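Local coordinates for protein putative cathepsin d (Ixodes ricinus, PDB 5N7Q) that probably cleaves proteins internally as a cathepsin D-like aspartic endopeptidase of the pepsin family, and is held here in complex with the inhibitor pepstatin A, at residues G175-D180 against G184-V189; F272-K277 against W312-V317; C93-A98 against V138-N143. All blocks are in the same frame, centred on the assembly; numbering follows the deposited sequence.

Contact 1: G175-D180 against G184-V189; sequences GGIDHD and GSITYV
Ile177 and Ile186 reach toward each other tip to tip, the methyl CG2 of Ile177 standing 4.1 Å from the terminal CD1 of Ile186. The branch used by Ile177 lies anti to the backbone N, while its longer arm, CG1 and CD1, runs beside that nitrogen (chi1 -52°) and is extended toward the tyrosine two residues beyond Ile186. There Ile177 CD1 comes within 3.7 Å of Tyr188 OH. The two side chains come from opposite directions, the isoleucine methyl meeting the phenolic oxygen. Within 184-189, Ile186 CG2 lies over one face of the Tyr188 ring, displaced toward its rim, and the branched isoleucine thus serves both the ring behind it and the partner ahead.

On the outer side the chemistry turns polar. His179 NE2 is 3.6 Å from Gly184 O, too long for a direct bond, and a water spans the interval: it lies in the plane of the imidazole at its edge, 2.7 Å from His179 NE2, and donates to Gly184 O over another 2.7 Å. Gly184 suits this place because its positive phi favours glycine. Just before the 3-10 turn, Asp178 OD1 accepts from Asp180 N at 2.9 Å, an Asx turn in which the donor stands well above the carboxylate plane.

The contact joins the loop that follows strand 170-174 to the start of strand 187-190. Ile177, Ile186 and Tyr188 all rest on Ile325 of strand 322-327, Ile177 also touches strand 155-160, and strand 187-190 pairs antiparallel with 332-337.

Contact 2: F272-K277 against W312-V317; sequences FTISGK and WILGDV
Trp312 opens the second segment with its indole face turned to the edge of Phe272, an offset edge-to-face aromatic pair in the C-terminal lobe of the pepsin fold. The ring centroids, that of Phe272 and that of the six-membered ring of Trp312, are 5.8 Å apart, and the planes stand nearly perpendicular at 84°. Phe272 CE2 does the touching: it lies over the rim of the indole, 4.1 Å from Trp312 CE3. Large flat side chains suit this position, since strands 272-274 and 312-314 run almost at right angles with axes 11.9 Å apart, a gap that small residues could hardly span.

Ile313 turns to the other side of its strand, where it packs on an apolar side chain of the bound peptide and on Asp227, one of the two predicted catalytic aspartates. Leu314 comes back to the core. With CG beside the backbone N (chi1 -58°), its branches face the first segment and divide the work. CD2 lies off-centre over the Phe272 ring, 4.2 Å from the centroid, in a CH-pi contact, while CD1 goes to Ile274, on the strand of Phe272. The side chain of Leu314 also lies about 7 Å from that of Asp227, which places this hydrophobic layer close to the predicted active site.

Gly315 is the N-cap residue of helix 316-319, and Asp316 and Val317 begin the helix itself. Val317 joins Phe272, Trp312 and Leu314 in packing on Ile233. Across the way, strand 270-274 ends in a type I' turn from Ile274 to Lys277, whose Gly276 readily adopts positive phi. Beside that turn, Ile274 CD1 meets Leu314 CD1 at 4.3 Å.

Contact 3: C93-A98 against V138-N143; sequences CRIGSA and VPVFDN
Val140 sends its two methyls to two different residues of strand 82-95, and its first torsion decides which goes where. With chi1 at 174°, CG1 is anti to the backbone N and points to Ile95, whereas CG2 lies beside that nitrogen and faces Cys93. The tighter meeting is with the isoleucine: Ile95 CD1 and Val140 CG1 are 3.8 Å apart, the two side chains reaching toward each other tip to tip. Ile95 gets there by extending its longer arm, CG1 beside the backbone N (chi1 -64°) and CD1 carried outward in a straight continuation (chi2 170°), so that a terminal methyl covers the distance from strand to helix. Cys93, shorter, makes a looser approach, with SG 4.5 Å from Val140 CG2.

Cys93 and Ile95 are two residues apart in an extended strand and therefore face the same way, with Arg94 between them turned to the other side, where its NH1 bonds to Gly25 O and Ser23 OG. This is a helix laid against a beta strand in the N-terminal lobe of the pepsin-like fold. Val140 is the first residue of helix 140-146, following Pro139 at the N-cap; a proline is well placed there, because its missing N-H costs nothing where no helical bond would use it. The first turn is closed by Asn143 N to Pro139 O at 2.9 Å.

Phe141 points away from the strand and packs edge-to-face with Phe156. Beyond Ile95 the chain reverses in a type II' turn to Ala98, with Gly96 at the positive phi that favours glycine. Ala98 N closes the turn on Ile95 O at 2.8 Å.

How the contacts relate
Contacts 2 and 3 are buried and wholly apolar between their segments, whereas contact 1 lies at the surface and joins an aliphatic meeting to a water bridge. The core pair differ in kind: contact 2 relies on two aromatic rings, a leucine and an isoleucine between crossed strands, contact 3 on aliphatic methyls and a sulfur between strand and helix. They stand on opposite sides of the chain's centre, their nearest atoms about 17 Å apart. Contact 1 touches contact 2 directly, with Tyr188 O and Ser275 OG 2.8 Å apart in a probable hydrogen bond. Contact 3 remains separate from both, though Ile95 rests on strand 170-174, which leads into 175-180.

Contact 1: G175-D180 against G184-V189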
loop_
_atom_site.group_PDB
_atom_site.type_symbol
_atom_site.label_atom_id
_atom_site.label_comp_id
_atom_site.label_asym_id
_atom_site.label_seq_id
_atom_site.Cartn_x
_atom_site.Cartn_y
_atom_site.Cartn_z
ATOM N N GLY A 175 -12.310 9.435 -6.422
ATOM C CA GLY A 175 -12.994 10.658 -6.845
ATOM C C GLY A 175 -13.528 11.507 -5.714
ATOM O O GLY A 175 -14.397 12.340 -5.904
ATOM N N GLY A 176 -12.987 11.339 -4.516
ATOM C CA GLY A 176 -13.415 12.190 -3.418
ATOM C C GLY A 176 -12.515 12.131 -2.203
ATOM O O GLY A 176 -11.613 11.264 -2.116
ATOM N N ILE A 177 -12.767 13.054 -1.274
ATOM C CA ILE A 177 -12.108 13.122 0.043
ATOM C C ILE A 177 -13.227 13.167 1.064
ATOM O O ILE A 177 -14.038 14.073 0.999
ATOM C CB ILE A 177 -11.256 14.413 0.199
ATOM C CG1 ILE A 177 -10.272 14.608 -0.961
ATOM C CG2 ILE A 177 -10.543 14.400 1.543
ATOM C CD1 ILE A 177 -9.568 15.964 -0.968
ATOM N N ASP A 178 -13.270 12.211 1.999
ATOM C CA ASP A 178 -14.385 12.113 2.954
ATOM C C ASP A 178 -13.921 12.700 4.281
ATOM O O ASP A 178 -13.134 12.072 5.003
ATOM C CB ASP A 178 -14.791 10.657 3.120
ATOM C CG ASP A 178 -16.040 10.472 3.933
ATOM O OD1 ASP A 178 -16.552 11.425 4.549
ATOM O OD2 ASP A 178 -16.545 9.337 3.936
ATOM N N HIS A 179 -14.449 13.875 4.636
ATOM C CA HIS A 179 -14.107 14.513 5.907
ATOM C C HIS A 179 -14.666 13.711 7.096
ATOM O O HIS A 179 -14.233 13.933 8.212
ATOM C CB HIS A 179 -14.589 15.977 5.936
ATOM C CG HIS A 179 -13.803 16.881 6.846
ATOM N ND1 HIS A 179 -13.305 16.478 8.067
ATOM C CD2 HIS A 179 -13.409 18.166 6.692
ATOM C CE1 HIS A 179 -12.675 17.490 8.640
ATOM N NE2 HIS A 179 -12.720 18.524 7.820
ATOM N N ASP A 180 -15.556 12.732 6.883
ATOM C CA ASP A 180 -15.941 11.865 7.978
ATOM C C ASP A 180 -14.858 10.850 8.333
ATOM O O ASP A 180 -15.000 10.144 9.327
ATOM C CB ASP A 180 -17.318 11.251 7.734
ATOM C CG ASP A 180 -18.450 12.295 7.793
ATOM O OD1 ASP A 180 -18.300 13.275 8.584
ATOM O OD2 ASP A 180 -19.438 12.142 7.021
ATOM N N GLY A 184 -9.513 17.877 11.859
ATOM C CA GLY A 184 -8.612 18.995 11.597
ATOM C C GLY A 184 -8.584 19.344 10.115
ATOM O O GLY A 184 -9.605 19.286 9.411
ATOM N N SER A 185 -7.394 19.715 9.650
ATOM C CA SER A 185 -7.147 20.179 8.289
ATOM C C SER A 185 -6.095 19.299 7.635
ATOM O O SER A 185 -5.204 18.764 8.314
ATOM C CB SER A 185 -6.633 21.617 8.303
ATOM O OG SER A 185 -5.353 21.697 8.909
ATOM N N ILE A 186 -6.217 19.130 6.336
ATOM C CA ILE A 186 -5.246 18.389 5.542
ATOM C C ILE A 186 -3.975 19.203 5.395
ATOM O O ILE A 186 -4.026 20.409 5.091
ATOM C CB ILE A 186 -5.827 18.068 4.149
ATOM C CG1 ILE A 186 -7.000 17.095 4.259
ATOM C CG2 ILE A 186 -4.798 17.361 3.291
ATOM C CD1 ILE A 186 -7.928 17.098 3.063
ATOM N N THR A 187 -2.845 18.528 5.601
ATOM C CA THR A 187 -1.512 19.050 5.194
ATOM C C THR A 187 -1.071 18.428 3.884
ATOM O O THR A 187 -0.976 17.206 3.799
ATOM C CB THR A 187 -0.477 18.705 6.273
ATOM O OG1 THR A 187 -0.871 19.328 7.497
ATOM C CG2 THR A 187 0.898 19.225 5.899
ATOM N N TYR A 188 -0.781 19.267 2.879
ATOM C CA TYR A 188 -0.326 18.772 1.587
ATOM C C TYR A 188 1.182 18.879 1.458
ATOM O O TYR A 188 1.797 19.779 2.029
ATOM C CB TYR A 188 -1.027 19.531 0.458
ATOM C CG TYR A 188 -2.463 19.099 0.246
ATOM C CD1 TYR A 188 -2.746 17.895 -0.363
ATOM C CD2 TYR A 188 -3.528 19.903 0.660
ATOM C CE1 TYR A 188 -4.052 17.469 -0.564
ATOM C CE2 TYR A 188 -4.853 19.497 0.468
ATOM C CZ TYR A 188 -5.110 18.287 -0.164
ATOM O OH TYR A 188 -6.397 17.857 -0.364
ATOM N N VAL A 189 1.754 17.951 0.704
ATOM C CA VAL A 189 3.168 17.932 0.328
ATOM C C VAL A 189 3.206 17.668 -1.199
ATOM O O VAL A 189 2.506 16.790 -1.702
ATOM C CB VAL A 189 3.986 16.899 1.154
ATOM C CG1 VAL A 189 3.514 15.472 0.935
ATOM C CG2 VAL A 189 5.471 17.077 0.912
HETATM O O HOH W 1 -11.442 20.859 8.211
#

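Contact 2: F272-K277 against W312-V317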
loop_
_atom_site.group_PDB
_atom_site.type_symbol
_atom_site.label_atom_id
_atom_site.label_comp_id
_atom_site.label_asym_id
_atom_site.label_seq_id
_atom_site.Cartn_x
_atom_site.Cartn_y
_atom_site.Cartn_z
ATOM N N PHE A 272 7.333 12.046 12.321
ATOM C CA PHE A 272 7.739 12.436 10.962
ATOM C C PHE A 272 7.274 13.850 10.731
ATOM O O PHE A 272 6.119 14.180 11.008
ATOM C CB PHE A 272 7.101 11.517 9.907
ATOM C CG PHE A 272 7.693 10.150 9.889
ATOM C CD1 PHE A 272 7.347 9.235 10.885
ATOM C CD2 PHE A 272 8.613 9.771 8.916
ATOM C CE1 PHE A 272 7.929 7.977 10.907
ATOM C CE2 PHE A 272 9.195 8.517 8.941
ATOM C CZ PHE A 272 8.857 7.626 9.935
ATOM N N THR A 273 8.191 14.715 10.313
ATOM C CA THR A 273 7.860 16.107 10.037
ATOM C C THR A 273 7.742 16.262 8.528
ATOM O O THR A 273 8.685 16.000 7.792
ATOM C CB THR A 273 8.897 17.074 10.616
ATOM O OG1 THR A 273 8.910 16.939 12.050
ATOM C CG2 THR A 273 8.513 18.531 10.246
ATOM N N ILE A 274 6.567 16.697 8.070
ATOM C CA ILE A 274 6.260 16.792 6.652
ATOM C C ILE A 274 5.574 18.124 6.435
ATOM O O ILE A 274 4.635 18.454 7.147
ATOM C CB ILE A 274 5.313 15.641 6.191
ATOM C CG1 ILE A 274 5.871 14.267 6.630
ATOM C CG2 ILE A 274 5.079 15.740 4.695
ATOM C CD1 ILE A 274 4.898 13.113 6.398
ATOM N N SER A 275 6.083 18.906 5.494
ATOM C CA SER A 275 5.598 20.283 5.268
ATOM C C SER A 275 5.571 21.119 6.560
ATOM O O SER A 275 4.680 21.935 6.773
ATOM C CB SER A 275 4.240 20.272 4.550
ATOM O OG SER A 275 4.379 19.733 3.232
ATOM N N GLY A 276 6.568 20.894 7.415
ATOM C CA GLY A 276 6.702 21.622 8.655
ATOM C C GLY A 276 5.829 21.196 9.804
ATOM O O GLY A 276 5.965 21.750 10.897
ATOM N N LYS A 277 4.948 20.226 9.581
ATOM C CA LYS A 277 4.032 19.743 10.609
ATOM C C LYS A 277 4.485 18.378 11.116
ATOM O O LYS A 277 4.969 17.531 10.348
ATOM C CB LYS A 277 2.616 19.656 10.065
ATOM C CG LYS A 277 1.626 19.200 11.115
ATOM C CD LYS A 277 0.188 19.367 10.688
ATOM C CE LYS A 277 -0.744 18.843 11.757
ATOM N NZ LYS A 277 -0.815 19.723 12.955
ATOM N N TRP A 312 12.294 6.544 2.523
ATOM C CA TRP A 312 11.440 5.901 3.501
ATOM C C TRP A 312 10.136 5.542 2.837
ATOM O O TRP A 312 9.549 6.357 2.102
ATOM C CB TRP A 312 11.128 6.860 4.656
ATOM C CG TRP A 312 12.341 7.254 5.481
ATOM C CD1 TRP A 312 13.323 8.136 5.129
ATOM C CD2 TRP A 312 12.673 6.799 6.809
ATOM N NE1 TRP A 312 14.242 8.265 6.148
ATOM C CE2 TRP A 312 13.873 7.451 7.188
ATOM C CE3 TRP A 312 12.069 5.911 7.711
ATOM C CZ2 TRP A 312 14.487 7.223 8.426
ATOM C CZ3 TRP A 312 12.681 5.694 8.937
ATOM C CH2 TRP A 312 13.869 6.363 9.284
ATOM N N ILE A 313 9.672 4.326 3.061
ATOM C CA ILE A 313 8.331 3.951 2.608
ATOM C C ILE A 313 7.383 4.060 3.799
ATOM O O ILE A 313 7.548 3.333 4.806
ATOM C CB ILE A 313 8.261 2.533 2.025
ATOM C CG1 ILE A 313 9.190 2.359 0.798
ATOM C CG2 ILE A 313 6.814 2.217 1.653
ATOM C CD1 ILE A 313 9.248 0.938 0.244
ATOM N N LEU A 314 6.432 4.969 3.698
ATOM C CA LEU A 314 5.383 5.141 4.697
ATOM C C LEU A 314 4.226 4.222 4.318
ATOM O O LEU A 314 3.427 4.527 3.460
ATOM C CB LEU A 314 4.971 6.610 4.774
ATOM C CG LEU A 314 6.080 7.624 5.105
ATOM C CD1 LEU A 314 5.513 9.004 5.318
ATOM C CD2 LEU A 314 6.859 7.173 6.326
ATOM N N GLY A 315 4.199 3.049 4.929
ATOM C CA GLY A 315 3.175 2.041 4.712
ATOM C C GLY A 315 2.058 2.153 5.727
ATOM O O GLY A 315 1.828 3.227 6.290
ATOM N N ASP A 316 1.342 1.037 5.929
ATOM C CA ASP A 316 0.083 1.039 6.660
ATOM C C ASP A 316 0.243 1.512 8.110
ATOM O O ASP A 316 -0.671 2.090 8.689
ATOM C CB ASP A 316 -0.575 -0.341 6.639
ATOM C CG ASP A 316 -0.824 -0.886 5.238
ATOM O OD1 ASP A 316 -0.968 -0.060 4.284
ATOM O OD2 ASP A 316 -0.892 -2.144 5.088
ATOM N N VAL A 317 1.406 1.282 8.710
ATOM C CA VAL A 317 1.668 1.826 10.059
ATOM C C VAL A 317 1.424 3.341 10.133
ATOM O O VAL A 317 0.887 3.846 11.125
ATOM C CB VAL A 317 3.106 1.471 10.508
ATOM C CG1 VAL A 317 3.599 2.405 11.596
ATOM C CG2 VAL A 317 3.157 0.025 10.934
#

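Contact 3: C93-A98 against V138-N143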
loop_
_atom_site.group_PDB
_atom_site.type_symbol
_atom_site.label_atom_id
_atom_site.label_comp_id
_atom_site.label_asym_id
_atom_site.label_seq_id
_atom_site.Cartn_x
_atom_site.Cartn_y
_atom_site.Cartn_z
ATOM N N CYS A 93 -13.219 -3.566 -16.158
ATOM C CA CYS A 93 -12.879 -3.674 -14.725
ATOM C C CYS A 93 -13.874 -2.820 -13.946
ATOM O O CYS A 93 -14.105 -1.660 -14.304
ATOM C CB CYS A 93 -11.464 -3.153 -14.470
ATOM S SG CYS A 93 -10.951 -3.151 -12.722
ATOM N N ARG A 94 -14.501 -3.412 -12.937
ATOM C CA ARG A 94 -15.487 -2.708 -12.116
ATOM C C ARG A 94 -15.019 -2.553 -10.687
ATOM O O ARG A 94 -14.590 -3.514 -10.047
ATOM C CB ARG A 94 -16.827 -3.454 -12.108
ATOM C CG ARG A 94 -17.410 -3.608 -13.488
ATOM C CD ARG A 94 -18.755 -4.299 -13.443
ATOM N NE ARG A 94 -19.152 -4.747 -14.764
ATOM C CZ ARG A 94 -18.613 -5.785 -15.408
ATOM N NH1 ARG A 94 -17.629 -6.526 -14.867
ATOM N NH2 ARG A 94 -19.088 -6.109 -16.608
ATOM N N ILE A 95 -15.166 -1.322 -10.202
ATOM C CA ILE A 95 -14.947 -0.942 -8.811
ATOM C C ILE A 95 -16.210 -0.216 -8.351
ATOM O O ILE A 95 -16.560 0.831 -8.893
ATOM C CB ILE A 95 -13.756 0.010 -8.656
ATOM C CG1 ILE A 95 -12.458 -0.684 -9.083
ATOM C CG2 ILE A 95 -13.694 0.549 -7.227
ATOM C CD1 ILE A 95 -11.271 0.254 -9.191
ATOM N N GLY A 96 -16.947 -0.831 -7.434
ATOM C CA GLY A 96 -18.270 -0.333 -7.072
ATOM C C GLY A 96 -19.113 -0.173 -8.328
ATOM O O GLY A 96 -19.181 -1.108 -9.142
ATOM N N SER A 97 -19.718 0.996 -8.509
ATOM C CA SER A 97 -20.541 1.268 -9.688
ATOM C C SER A 97 -19.739 1.835 -10.863
ATOM O O SER A 97 -20.312 2.157 -11.909
ATOM C CB SER A 97 -21.705 2.206 -9.315
ATOM O OG SER A 97 -21.216 3.496 -9.032
ATOM N N ALA A 98 -18.418 1.939 -10.728
ATOM C CA ALA A 98 -17.577 2.400 -11.824
ATOM C C ALA A 98 -17.333 1.247 -12.788
ATOM O O ALA A 98 -16.941 0.176 -12.351
ATOM C CB ALA A 98 -16.248 2.933 -11.322
ATOM N N VAL A 138 -1.930 1.114 -19.288
ATOM C CA VAL A 138 -2.648 2.171 -18.551
ATOM C C VAL A 138 -3.149 1.668 -17.200
ATOM O O VAL A 138 -3.901 0.679 -17.131
ATOM C CB VAL A 138 -3.792 2.810 -19.386
ATOM C CG1 VAL A 138 -4.879 1.826 -19.756
ATOM C CG2 VAL A 138 -4.392 3.993 -18.627
ATOM N N PRO A 139 -2.774 2.344 -16.092
ATOM C CA PRO A 139 -3.328 1.927 -14.806
ATOM C C PRO A 139 -4.807 2.227 -14.648
ATOM O O PRO A 139 -5.373 3.078 -15.340
ATOM C CB PRO A 139 -2.527 2.743 -13.794
ATOM C CG PRO A 139 -1.267 3.128 -14.519
ATOM C CD PRO A 139 -1.742 3.373 -15.919
ATOM N N VAL A 140 -5.428 1.496 -13.744
ATOM C CA VAL A 140 -6.854 1.603 -13.501
ATOM C C VAL A 140 -7.280 3.043 -13.241
ATOM O O VAL A 140 -8.208 3.540 -13.892
ATOM C CB VAL A 140 -7.312 0.676 -12.365
ATOM C CG1 VAL A 140 -8.775 0.920 -12.035
ATOM C CG2 VAL A 140 -7.136 -0.773 -12.772
ATOM N N PHE A 141 -6.578 3.752 -12.348
ATOM C CA PHE A 141 -7.029 5.094 -12.003
ATOM C C PHE A 141 -6.859 6.021 -13.191
ATOM O O PHE A 141 -7.683 6.889 -13.442
ATOM C CB PHE A 141 -6.317 5.676 -10.801
ATOM C CG PHE A 141 -6.949 6.940 -10.264
ATOM C CD1 PHE A 141 -8.241 6.920 -9.722
ATOM C CD2 PHE A 141 -6.263 8.152 -10.269
ATOM C CE1 PHE A 141 -8.840 8.068 -9.220
ATOM C CE2 PHE A 141 -6.844 9.298 -9.747
ATOM C CZ PHE A 141 -8.140 9.250 -9.208
ATOM N N ASP A 142 -5.752 5.850 -13.920
ATOM C CA ASP A 142 -5.554 6.635 -15.128
ATOM C C ASP A 142 -6.653 6.424 -16.170
ATOM O O ASP A 142 -7.102 7.365 -16.845
ATOM C CB ASP A 142 -4.214 6.252 -15.735
ATOM C CG ASP A 142 -3.071 6.938 -15.042
ATOM O OD1 ASP A 142 -2.790 6.571 -13.883
ATOM O OD2 ASP A 142 -2.501 7.872 -15.628
ATOM N N ASN A 143 -7.084 5.174 -16.295
ATOM C CA ASN A 143 -8.181 4.822 -17.208
ATOM C C ASN A 143 -9.523 5.437 -16.739
ATOM O O ASN A 143 -10.284 5.970 -17.555
ATOM C CB ASN A 143 -8.273 3.300 -17.326
ATOM C CG ASN A 143 -8.740 2.835 -18.685
ATOM O OD1 ASN A 143 -8.845 3.621 -19.634
ATOM N ND2 ASN A 143 -9.033 1.549 -18.786
#